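Local coordinates for glutathione S-transferase, N-terminal domain protein (PDB 4NAX), which probably acts as a glutathione transferase, a dimeric enzyme whose subunits each bind one molecule of glutathione disulfide in the crystal, at residues A[124-129]-A[186-191]; A[116-121]-A[161-166]; A[92-97]-A[182-187]. All blocks are in the same frame, centred on the assembly; numbering follows the deposited sequence.

Contact 1 (A[124-129]-A[186-191]). With GDS (oxidized glutathione disulfide), chain C.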
loop_
_atom_site.group_PDB
_atom_site.type_symbol
_atom_site.label_atom_id
_atom_site.label_comp_id
_atom_site.label_asym_id
_atom_site.label_seq_id
_atom_site.Cartn_x
_atom_site.Cartn_y
_atom_site.Cartn_z
ATOM N N GLY A 124 3.000 0.779 1.890
ATOM C CA GLY A 124 2.761 1.470 3.154
ATOM C C GLY A 124 3.983 2.123 3.777
ATOM O O GLY A 124 3.867 3.138 4.497
ATOM N N GLY A 125 5.166 1.593 3.469
ATOM C CA GLY A 125 6.403 2.013 4.126
ATOM C C GLY A 125 7.338 2.726 3.174
ATOM O O GLY A 125 7.571 3.923 3.286
ATOM N N ILE A 126 7.889 1.975 2.217
ATOM C CA ILE A 126 8.899 2.513 1.320
ATOM C C ILE A 126 8.434 3.768 0.594
ATOM O O ILE A 126 9.092 4.797 0.636
ATOM C CB ILE A 126 9.355 1.438 0.324
ATOM C CG1 ILE A 126 10.000 0.231 1.024
ATOM C CG2 ILE A 126 10.221 2.042 -0.767
ATOM C CD1 ILE A 126 11.344 0.518 1.641
ATOM N N GLY A 127 7.322 3.670 -0.126
ATOM C CA GLY A 127 6.861 4.834 -0.903
ATOM C C GLY A 127 6.540 6.039 -0.023
ATOM O O GLY A 127 7.051 7.125 -0.237
ATOM N N PRO A 128 5.662 5.842 0.974
ATOM C CA PRO A 128 5.239 7.004 1.761
ATOM C C PRO A 128 6.402 7.638 2.513
ATOM O O PRO A 128 6.505 8.858 2.561
ATOM C CB PRO A 128 4.181 6.401 2.707
ATOM C CG PRO A 128 3.555 5.304 1.890
ATOM C CD PRO A 128 4.747 4.690 1.166
ATOM N N MET A 129 7.290 6.821 3.080
ATOM C CA MET A 129 8.376 7.358 3.904
ATOM C C MET A 129 9.500 7.943 3.083
ATOM O O MET A 129 9.999 9.029 3.397
ATOM C CB MET A 129 8.852 6.312 4.906
ATOM C CG MET A 129 7.737 5.870 5.845
ATOM S SD MET A 129 7.108 7.225 6.888
ATOM C CE MET A 129 5.552 7.530 6.163
ATOM N N PHE A 186 12.420 -1.188 -5.935
ATOM C CA PHE A 186 13.700 -0.646 -6.372
ATOM C C PHE A 186 13.645 0.712 -7.091
ATOM O O PHE A 186 14.572 1.490 -6.927
ATOM C CB PHE A 186 14.538 -1.735 -7.087
ATOM C CG PHE A 186 14.959 -2.793 -6.102
ATOM C CD1 PHE A 186 15.932 -2.507 -5.159
ATOM C CD2 PHE A 186 14.321 -4.015 -6.040
ATOM C CE1 PHE A 186 16.244 -3.420 -4.159
ATOM C CE2 PHE A 186 14.626 -4.941 -5.061
ATOM C CZ PHE A 186 15.591 -4.638 -4.124
ATOM N N PRO A 187 12.551 1.034 -7.810
ATOM C CA PRO A 187 12.471 2.420 -8.316
ATOM C C PRO A 187 12.468 3.447 -7.210
ATOM O O PRO A 187 12.931 4.589 -7.406
ATOM C CB PRO A 187 11.158 2.439 -9.107
ATOM C CG PRO A 187 10.992 0.997 -9.553
ATOM C CD PRO A 187 11.433 0.217 -8.328
ATOM N N TRP A 188 11.903 3.089 -6.058
ATOM C CA TRP A 188 11.904 4.003 -4.916
ATOM C C TRP A 188 13.280 4.125 -4.262
ATOM O O TRP A 188 13.667 5.212 -3.839
ATOM C CB TRP A 188 10.837 3.602 -3.898
ATOM C CG TRP A 188 9.566 4.362 -4.101
ATOM C CD1 TRP A 188 8.372 3.910 -4.581
ATOM C CD2 TRP A 188 9.394 5.748 -3.822
ATOM N NE1 TRP A 188 7.449 4.945 -4.585
ATOM C CE2 TRP A 188 8.061 6.079 -4.112
ATOM C CE3 TRP A 188 10.252 6.747 -3.344
ATOM C CZ2 TRP A 188 7.559 7.351 -3.927
ATOM C CZ3 TRP A 188 9.759 8.014 -3.185
ATOM C CH2 TRP A 188 8.413 8.312 -3.464
ATOM N N VAL A 189 13.996 3.009 -4.147
ATOM C CA VAL A 189 15.364 3.067 -3.653
ATOM C C VAL A 189 16.202 3.973 -4.576
ATOM O O VAL A 189 16.936 4.864 -4.104
ATOM C CB VAL A 189 15.985 1.664 -3.516
ATOM C CG1 VAL A 189 17.423 1.768 -3.035
ATOM C CG2 VAL A 189 15.195 0.756 -2.568
ATOM N N ARG A 190 16.079 3.760 -5.889
ATOM C CA ARG A 190 16.763 4.629 -6.852
ATOM C C ARG A 190 16.399 6.102 -6.633
ATOM O O ARG A 190 17.274 6.976 -6.608
ATOM C CB ARG A 190 16.410 4.225 -8.277
ATOM C CG ARG A 190 16.980 5.159 -9.330
ATOM C CD ARG A 190 16.582 4.749 -10.732
ATOM N NE ARG A 190 16.995 5.721 -11.732
ATOM C CZ ARG A 190 16.217 6.670 -12.254
ATOM N NH1 ARG A 190 14.941 6.795 -11.922
ATOM N NH2 ARG A 190 16.726 7.495 -13.144
ATOM N N ASN A 191 15.113 6.390 -6.488
ATOM C CA ASN A 191 14.690 7.773 -6.351
ATOM C C ASN A 191 15.279 8.442 -5.112
ATOM O O ASN A 191 15.656 9.617 -5.152
ATOM C CB ASN A 191 13.166 7.872 -6.315
ATOM C CG ASN A 191 12.665 9.180 -6.870
ATOM O OD1 ASN A 191 13.023 9.553 -7.979
ATOM N ND2 ASN A 191 11.826 9.864 -6.121
HETATM N N1 GDS C . 1.413 15.915 -3.308
HETATM C CA1 GDS C . 2.760 15.352 -3.236
HETATM C C1 GDS C . 3.540 15.956 -2.090
HETATM O OE1 GDS C . 4.515 15.308 -1.642
HETATM O OE2 GDS C . 3.214 17.067 -1.617
HETATM C CB1 GDS C . 3.490 15.618 -4.558
HETATM C CG1 GDS C . 4.733 14.748 -4.784
HETATM C CD1 GDS C . 4.369 13.293 -4.942
HETATM O O1 GDS C . 3.277 12.968 -5.370
HETATM N N2 GDS C . 5.304 12.428 -4.571
HETATM C CA2 GDS C . 5.159 10.994 -4.720
HETATM C C2 GDS C . 5.163 10.305 -3.382
HETATM O O2 GDS C . 5.905 10.681 -2.481
HETATM C CB2 GDS C . 6.302 10.438 -5.571
HETATM S SG2 GDS C . 6.272 10.928 -7.291
HETATM N N3 GDS C . 4.362 9.250 -3.252
HETATM C CA3 GDS C . 4.257 8.501 -2.012
HETATM C C3 GDS C . 3.958 7.029 -2.193
HETATM O OE3 GDS C . 3.412 6.453 -1.228
HETATM O OE4 GDS C . 4.332 6.484 -3.238
HETATM N N4 GDS C . 1.183 13.076 -7.541
HETATM C CA4 GDS C . 0.310 14.107 -8.058
HETATM C C4 GDS C . -0.228 15.026 -6.996
HETATM O OE5 GDS C . -0.972 15.990 -7.345
HETATM O OE6 GDS C . 0.127 14.822 -5.807
HETATM C C5 GDS C . 1.197 11.865 -8.082
HETATM O O5 GDS C . 0.451 11.563 -9.008
HETATM C CA5 GDS C . 2.201 10.874 -7.536
HETATM N N5 GDS C . 1.586 9.556 -7.410
HETATM C CB5 GDS C . 3.391 10.823 -8.496
HETATM S SG5 GDS C . 4.658 9.630 -8.065
HETATM C CA6 GDS C . -0.118 5.629 -5.001
HETATM C C6 GDS C . 0.387 4.635 -6.003
HETATM O OE7 GDS C . -0.032 4.719 -7.184
HETATM O OE8 GDS C . 1.196 3.766 -5.601
HETATM N N6 GDS C . -0.187 4.993 -3.670
HETATM C CB6 GDS C . 0.800 6.852 -4.964
HETATM C CG6 GDS C . 0.784 7.607 -6.296
HETATM C CD6 GDS C . 1.531 8.912 -6.240
HETATM O O6 GDS C . 2.072 9.315 -5.204
#
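The indole of W188 lies over the backbone of G127, whose CA stands 3.8 Å from the centroid of the W188 five-membered ring, 15° off the normal: a CH-pi contact over one face. Glycine suits this position because a CB would be driven against OE4 of the bound glutathione disulfide (GDS). Nearer the root of the tryptophan, I126 sends its CG2 branch against W188 CB at 3.6 Å, the two side chains sliding past one another in opposite directions. That methyl reaches the tryptophan because it lies anti to the backbone N, while the CG1 branch turns to F121 and L164. The first torsion of W188, -95°, is well off the staggered value near -60° and goes with a ring face turned to G127. Its benzo rim points at the ligand. W188 CZ2 is 3.4 Å from GDS OE4, which approaches obliquely, and 3.7 Å from GDS CB2, the carbon next to the disulfide; W188 CH2 is 3.6 Å from the cysteinyl oxygen GDS O2. NE1 is satisfied by OD1 of N30, which helps to fix the rotation of the ring. With an alanine here, N30 would probably lose its indole donor, and a gap would open between G127 and the disulfide arm of the ligand. P128 brings its CG to 3.3 Å from GDS OE3; having no N-H, proline kinks helix 109-137 and meets this glycyl carboxylate with ring carbons and an N that cannot donate. A tryptophan of the helical domain bonded to an asparagine of the thioredoxin-like domain, with the ligand against its rim, helps form a wall of the interdomain cleft that houses the active site of glutathione transferases.

Contact 2 (A[116-121]-A[161-166])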
loop_
_atom_site.group_PDB
_atom_site.type_symbol
_atom_site.label_atom_id
_atom_site.label_comp_id
_atom_site.label_asym_id
_atom_site.label_seq_id
_atom_site.Cartn_x
_atom_site.Cartn_y
_atom_site.Cartn_z
ATOM N N LEU A 116 3.031 -10.625 -2.003
ATOM C CA LEU A 116 2.049 -9.601 -1.676
ATOM C C LEU A 116 2.404 -8.874 -0.377
ATOM O O LEU A 116 2.198 -7.684 -0.252
ATOM C CB LEU A 116 0.636 -10.179 -1.628
ATOM C CG LEU A 116 0.096 -10.733 -2.933
ATOM C CD1 LEU A 116 -1.283 -11.354 -2.746
ATOM C CD2 LEU A 116 0.023 -9.675 -4.021
ATOM N N GLN A 117 2.937 -9.606 0.592
ATOM C CA GLN A 117 3.453 -9.018 1.811
ATOM C C GLN A 117 4.498 -7.945 1.510
ATOM O O GLN A 117 4.414 -6.819 2.003
ATOM C CB GLN A 117 4.057 -10.114 2.682
ATOM C CG GLN A 117 4.905 -9.655 3.843
ATOM C CD GLN A 117 5.552 -10.869 4.470
ATOM O OE1 GLN A 117 4.979 -11.524 5.333
ATOM N NE2 GLN A 117 6.701 -11.244 3.942
ATOM N N TRP A 118 5.501 -8.286 0.704
ATOM C CA TRP A 118 6.531 -7.309 0.412
ATOM C C TRP A 118 6.034 -6.143 -0.449
ATOM O O TRP A 118 6.500 -5.013 -0.284
ATOM C CB TRP A 118 7.760 -7.990 -0.175
ATOM C CG TRP A 118 8.504 -8.800 0.861
ATOM C CD1 TRP A 118 8.650 -10.167 0.891
ATOM C CD2 TRP A 118 9.170 -8.306 2.031
ATOM N NE1 TRP A 118 9.374 -10.538 1.999
ATOM C CE2 TRP A 118 9.703 -9.414 2.714
ATOM C CE3 TRP A 118 9.368 -7.040 2.567
ATOM C CZ2 TRP A 118 10.457 -9.268 3.893
ATOM C CZ3 TRP A 118 10.108 -6.899 3.716
ATOM C CH2 TRP A 118 10.640 -8.010 4.371
ATOM N N LEU A 119 5.065 -6.411 -1.318
ATOM C CA LEU A 119 4.393 -5.346 -2.051
ATOM C C LEU A 119 3.689 -4.359 -1.114
ATOM O O LEU A 119 3.780 -3.146 -1.285
ATOM C CB LEU A 119 3.415 -5.946 -3.066
ATOM C CG LEU A 119 2.615 -4.943 -3.889
ATOM C CD1 LEU A 119 3.515 -4.067 -4.745
ATOM C CD2 LEU A 119 1.572 -5.677 -4.738
ATOM N N MET A 120 2.996 -4.899 -0.112
ATOM C CA MET A 120 2.302 -4.050 0.866
ATOM C C MET A 120 3.294 -3.257 1.737
ATOM O O MET A 120 3.060 -2.091 2.046
ATOM C CB MET A 120 1.425 -4.923 1.757
ATOM C CG MET A 120 0.216 -5.508 1.045
ATOM S SD MET A 120 -0.954 -4.227 0.568
ATOM C CE MET A 120 -2.137 -5.261 -0.302
ATOM N N PHE A 121 4.409 -3.878 2.105
ATOM C CA PHE A 121 5.489 -3.220 2.817
ATOM C C PHE A 121 5.973 -2.008 2.000
ATOM O O PHE A 121 6.212 -0.910 2.537
ATOM C CB PHE A 121 6.612 -4.229 3.087
ATOM C CG PHE A 121 7.929 -3.631 3.506
ATOM C CD1 PHE A 121 8.195 -3.352 4.830
ATOM C CD2 PHE A 121 8.906 -3.390 2.567
ATOM C CE1 PHE A 121 9.426 -2.846 5.210
ATOM C CE2 PHE A 121 10.134 -2.872 2.942
ATOM C CZ PHE A 121 10.386 -2.590 4.268
ATOM N N LEU A 161 15.317 0.622 5.062
ATOM C CA LEU A 161 16.456 0.103 4.310
ATOM C C LEU A 161 17.128 -1.073 5.013
ATOM O O LEU A 161 17.552 -2.021 4.366
ATOM C CB LEU A 161 17.475 1.207 4.017
ATOM C CG LEU A 161 17.038 2.182 2.917
ATOM C CD1 LEU A 161 17.865 3.458 2.958
ATOM C CD2 LEU A 161 17.110 1.554 1.528
ATOM N N GLY A 162 17.216 -1.000 6.339
ATOM C CA GLY A 162 17.777 -2.090 7.110
ATOM C C GLY A 162 16.948 -3.355 7.009
ATOM O O GLY A 162 17.486 -4.457 6.905
ATOM N N VAL A 163 15.631 -3.204 7.046
ATOM C CA VAL A 163 14.739 -4.351 6.865
ATOM C C VAL A 163 15.010 -4.997 5.504
ATOM O O VAL A 163 15.158 -6.215 5.402
ATOM C CB VAL A 163 13.252 -3.951 7.004
ATOM C CG1 VAL A 163 12.353 -5.107 6.664
ATOM C CG2 VAL A 163 12.948 -3.459 8.423
ATOM N N LEU A 164 15.080 -4.180 4.460
ATOM C CA LEU A 164 15.391 -4.695 3.142
ATOM C C LEU A 164 16.741 -5.388 3.095
ATOM O O LEU A 164 16.889 -6.466 2.508
ATOM C CB LEU A 164 15.366 -3.585 2.096
ATOM C CG LEU A 164 14.029 -2.994 1.712
ATOM C CD1 LEU A 164 14.262 -1.893 0.692
ATOM C CD2 LEU A 164 13.089 -4.040 1.127
ATOM N N ASP A 165 17.738 -4.745 3.699
ATOM C CA ASP A 165 19.106 -5.223 3.613
ATOM C C ASP A 165 19.253 -6.582 4.286
ATOM O O ASP A 165 19.898 -7.491 3.756
ATOM C CB ASP A 165 20.047 -4.203 4.246
ATOM C CG ASP A 165 21.479 -4.409 3.851
ATOM O OD1 ASP A 165 21.797 -4.234 2.665
ATOM O OD2 ASP A 165 22.291 -4.726 4.750
ATOM N N ARG A 166 18.677 -6.713 5.478
ATOM C CA ARG A 166 18.749 -7.968 6.204
ATOM C C ARG A 166 18.004 -9.052 5.443
ATOM O O ARG A 166 18.430 -10.214 5.400
ATOM C CB ARG A 166 18.225 -7.828 7.630
ATOM C CG ARG A 166 19.135 -6.953 8.493
ATOM C CD ARG A 166 18.713 -6.937 9.959
ATOM N NE ARG A 166 17.372 -6.378 10.132
ATOM C CZ ARG A 166 17.079 -5.077 10.197
ATOM N NH1 ARG A 166 15.817 -4.688 10.342
ATOM N NH2 ARG A 166 18.033 -4.166 10.126
#
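F121 and W118 stand one turn apart on helix 109-137 with their rings set across each other: CZ3 of W118 lies 3.8 Å above the plane of the F121 ring, over its centre, while F121 CD2 lies in the plane of the indole, at its edge. V163 meets both rings with a single methyl. Its CG1 comes up at the edge of the indole, 4.1 Å from W118 CH2, and lies 4.0 Å from F121 CE1, oblique to that ring. This branch extends anti to the backbone N (174°), which carries it to where the two rings adjoin; a compact beta-branched residue suits the site. L164 crosses F121 obliquely and sets CD2 3.7 Å from F121 CE2, while the valine sits by CE1 and CZ. F121 itself reaches across with its CG anti to the backbone N (165°). All four side chains are buried and every contact between them is apolar. The large side chains are consistent with the wide spacing: the axes of the two short segments come no closer than 12.9 Å and run nearly antiparallel, at 156°. On W118, the amide NE2 of Q117 lies over one indole face, offset toward the rim. F88 of the second subunit meets W118 edge-to-face, and N68 of that subunit packs on F121 and V163, so the dimer partner adjoins this cluster. Helix 180-193 closes in beside it: A181 touches W118 and I185 touches L164, making this the junction of helices 109-137 and 148-168 within the all-helical domain.

Contact 3 (A[92-97]-A[182-187])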
loop_
_atom_site.group_PDB
_atom_site.type_symbol
_atom_site.label_atom_id
_atom_site.label_comp_id
_atom_site.label_asym_id
_atom_site.label_seq_id
_atom_site.Cartn_x
_atom_site.Cartn_y
_atom_site.Cartn_z
ATOM N N ALA A 92 -1.872 -1.936 -6.996
ATOM C CA ALA A 92 -3.029 -2.670 -7.515
ATOM C C ALA A 92 -2.820 -3.027 -8.982
ATOM O O ALA A 92 -3.130 -4.136 -9.423
ATOM C CB ALA A 92 -4.331 -1.912 -7.322
ATOM N N ILE A 93 -2.304 -2.077 -9.763
ATOM C CA ILE A 93 -1.995 -2.312 -11.167
ATOM C C ILE A 93 -0.939 -3.406 -11.323
ATOM O O ILE A 93 -1.079 -4.252 -12.202
ATOM C CB ILE A 93 -1.579 -1.002 -11.856
ATOM C CG1 ILE A 93 -2.743 0.008 -11.847
ATOM C CG2 ILE A 93 -1.103 -1.283 -13.275
ATOM C CD1 ILE A 93 -2.308 1.441 -12.130
ATOM N N LEU A 94 0.097 -3.397 -10.489
ATOM C CA LEU A 94 1.086 -4.456 -10.560
ATOM C C LEU A 94 0.462 -5.824 -10.343
ATOM O O LEU A 94 0.756 -6.781 -11.066
ATOM C CB LEU A 94 2.201 -4.242 -9.544
ATOM C CG LEU A 94 3.171 -3.095 -9.815
ATOM C CD1 LEU A 94 4.168 -2.960 -8.666
ATOM C CD2 LEU A 94 3.937 -3.298 -11.123
ATOM N N GLN A 95 -0.380 -5.946 -9.326
ATOM C CA GLN A 95 -1.004 -7.225 -9.052
ATOM C C GLN A 95 -1.932 -7.630 -10.205
ATOM O O GLN A 95 -1.919 -8.781 -10.643
ATOM C CB GLN A 95 -1.742 -7.184 -7.715
ATOM C CG GLN A 95 -2.377 -8.505 -7.364
ATOM C CD GLN A 95 -2.899 -8.583 -5.939
ATOM O OE1 GLN A 95 -2.800 -7.656 -5.146
ATOM N NE2 GLN A 95 -3.442 -9.724 -5.607
ATOM N N TYR A 96 -2.736 -6.691 -10.689
ATOM C CA TYR A 96 -3.596 -6.937 -11.844
ATOM C C TYR A 96 -2.795 -7.471 -13.056
ATOM O O TYR A 96 -3.143 -8.490 -13.658
ATOM C CB TYR A 96 -4.339 -5.662 -12.249
ATOM C CG TYR A 96 -5.074 -5.809 -13.564
ATOM C CD1 TYR A 96 -6.160 -6.662 -13.680
ATOM C CD2 TYR A 96 -4.667 -5.135 -14.709
ATOM C CE1 TYR A 96 -6.813 -6.841 -14.887
ATOM C CE2 TYR A 96 -5.328 -5.296 -15.912
ATOM C CZ TYR A 96 -6.406 -6.153 -16.001
ATOM O OH TYR A 96 -7.106 -6.322 -17.175
ATOM N N LEU A 97 -1.708 -6.782 -13.391
ATOM C CA LEU A 97 -0.915 -7.177 -14.544
ATOM C C LEU A 97 -0.215 -8.505 -14.352
ATOM O O LEU A 97 -0.089 -9.273 -15.306
ATOM C CB LEU A 97 0.102 -6.094 -14.906
ATOM C CG LEU A 97 -0.495 -4.796 -15.427
ATOM C CD1 LEU A 97 0.607 -3.759 -15.611
ATOM C CD2 LEU A 97 -1.252 -4.982 -16.734
ATOM N N ASP A 182 9.816 -6.597 -6.257
ATOM C CA ASP A 182 11.055 -5.925 -6.660
ATOM C C ASP A 182 10.764 -4.695 -7.502
ATOM O O ASP A 182 11.369 -3.638 -7.321
ATOM C CB ASP A 182 11.970 -6.869 -7.414
ATOM C CG ASP A 182 12.202 -8.156 -6.657
ATOM O OD1 ASP A 182 12.805 -8.110 -5.569
ATOM O OD2 ASP A 182 11.762 -9.209 -7.135
ATOM N N ILE A 183 9.833 -4.855 -8.436
ATOM C CA ILE A 183 9.459 -3.761 -9.322
ATOM C C ILE A 183 8.872 -2.588 -8.522
ATOM O O ILE A 183 9.094 -1.421 -8.858
ATOM C CB ILE A 183 8.509 -4.266 -10.425
ATOM C CG1 ILE A 183 9.285 -5.233 -11.339
ATOM C CG2 ILE A 183 7.925 -3.108 -11.229
ATOM C CD1 ILE A 183 8.406 -6.004 -12.297
ATOM N N ALA A 184 8.155 -2.882 -7.446
ATOM C CA ALA A 184 7.599 -1.820 -6.615
ATOM C C ALA A 184 8.666 -1.105 -5.780
ATOM O O ALA A 184 8.586 0.100 -5.575
ATOM C CB ALA A 184 6.535 -2.391 -5.682
ATOM N N ILE A 185 9.644 -1.856 -5.274
ATOM C CA ILE A 185 10.598 -1.326 -4.309
ATOM C C ILE A 185 11.786 -0.587 -4.931
ATOM O O ILE A 185 12.127 0.519 -4.516
ATOM C CB ILE A 185 11.107 -2.475 -3.407
ATOM C CG1 ILE A 185 9.995 -2.940 -2.468
ATOM C CG2 ILE A 185 12.358 -2.076 -2.647
ATOM C CD1 ILE A 185 10.254 -4.269 -1.802
ATOM N N PHE A 186 12.420 -1.188 -5.935
ATOM C CA PHE A 186 13.700 -0.646 -6.372
ATOM C C PHE A 186 13.645 0.712 -7.091
ATOM O O PHE A 186 14.572 1.490 -6.927
ATOM C CB PHE A 186 14.538 -1.735 -7.087
ATOM C CG PHE A 186 14.959 -2.793 -6.102
ATOM C CD1 PHE A 186 15.932 -2.507 -5.159
ATOM C CD2 PHE A 186 14.321 -4.015 -6.040
ATOM C CE1 PHE A 186 16.244 -3.420 -4.159
ATOM C CE2 PHE A 186 14.626 -4.941 -5.061
ATOM C CZ PHE A 186 15.591 -4.638 -4.124
ATOM N N PRO A 187 12.551 1.034 -7.810
ATOM C CA PRO A 187 12.471 2.420 -8.316
ATOM C C PRO A 187 12.468 3.447 -7.210
ATOM O O PRO A 187 12.931 4.589 -7.406
ATOM C CB PRO A 187 11.158 2.439 -9.107
ATOM C CG PRO A 187 10.992 0.997 -9.553
ATOM C CD PRO A 187 11.433 0.217 -8.328
#
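L94 is the one residue of 92-97 that touches 182-187, opening its fork over two neighbours of helix 180-193. Its CD1 rests 3.9 Å from the CB of A184, while CD2 reaches the CG2 of I183 at 4.0 Å. Alanine lets the backbones approach: its lone methyl allows the L94 CA within 8.1 Å of the A184 CA. On the I183 side, CG2 is turned to the leucine because it lies anti to the backbone N, and the I183 side chain also touches L104 and Y178. Away from this small apolar patch the segments diverge, and what flanks it is protein, not solvent. Q95, turned off this patch, bonds through OE1 to NE2 of the Q95 of the second subunit, a buried polar pair at the dimer interface. D182 likewise turns from L94; its OD2 accepts from S179 N, consistent with the N-capping box that glutathione transferases keep at the start of this helix. Helix 31-41 supplies M37 against L94, and helix 109-137 supplies L119 and Q122 against A184, so helix 90-101, backed by helix 31-41 of its own domain, meets helices 180-193 and 109-137 of the helical domain.

In the fold
All three contacts are buried, but their distance from the chain centre differs: contact 3 lies about 6 Å from it, contact 1 about 9 Å and contact 2 about 15 Å, centre to centre. Helix 180-193 serves contacts 1 and 3, which share F186 and P187, whereas helix 109-137 serves contacts 1 and 2. Contact 3 is purely aliphatic, as suits the seam between two domains; contact 2 sets two aromatic rings against aliphatic side chains; contact 1 alone includes the ligand and joins a ring face to glycine. All three adjoin the dimer partner. They form one continuous core: I126 CG1 is 3.6 Å from F121 CE2, and L119 CD1 is 3.6 Å from A184 CB.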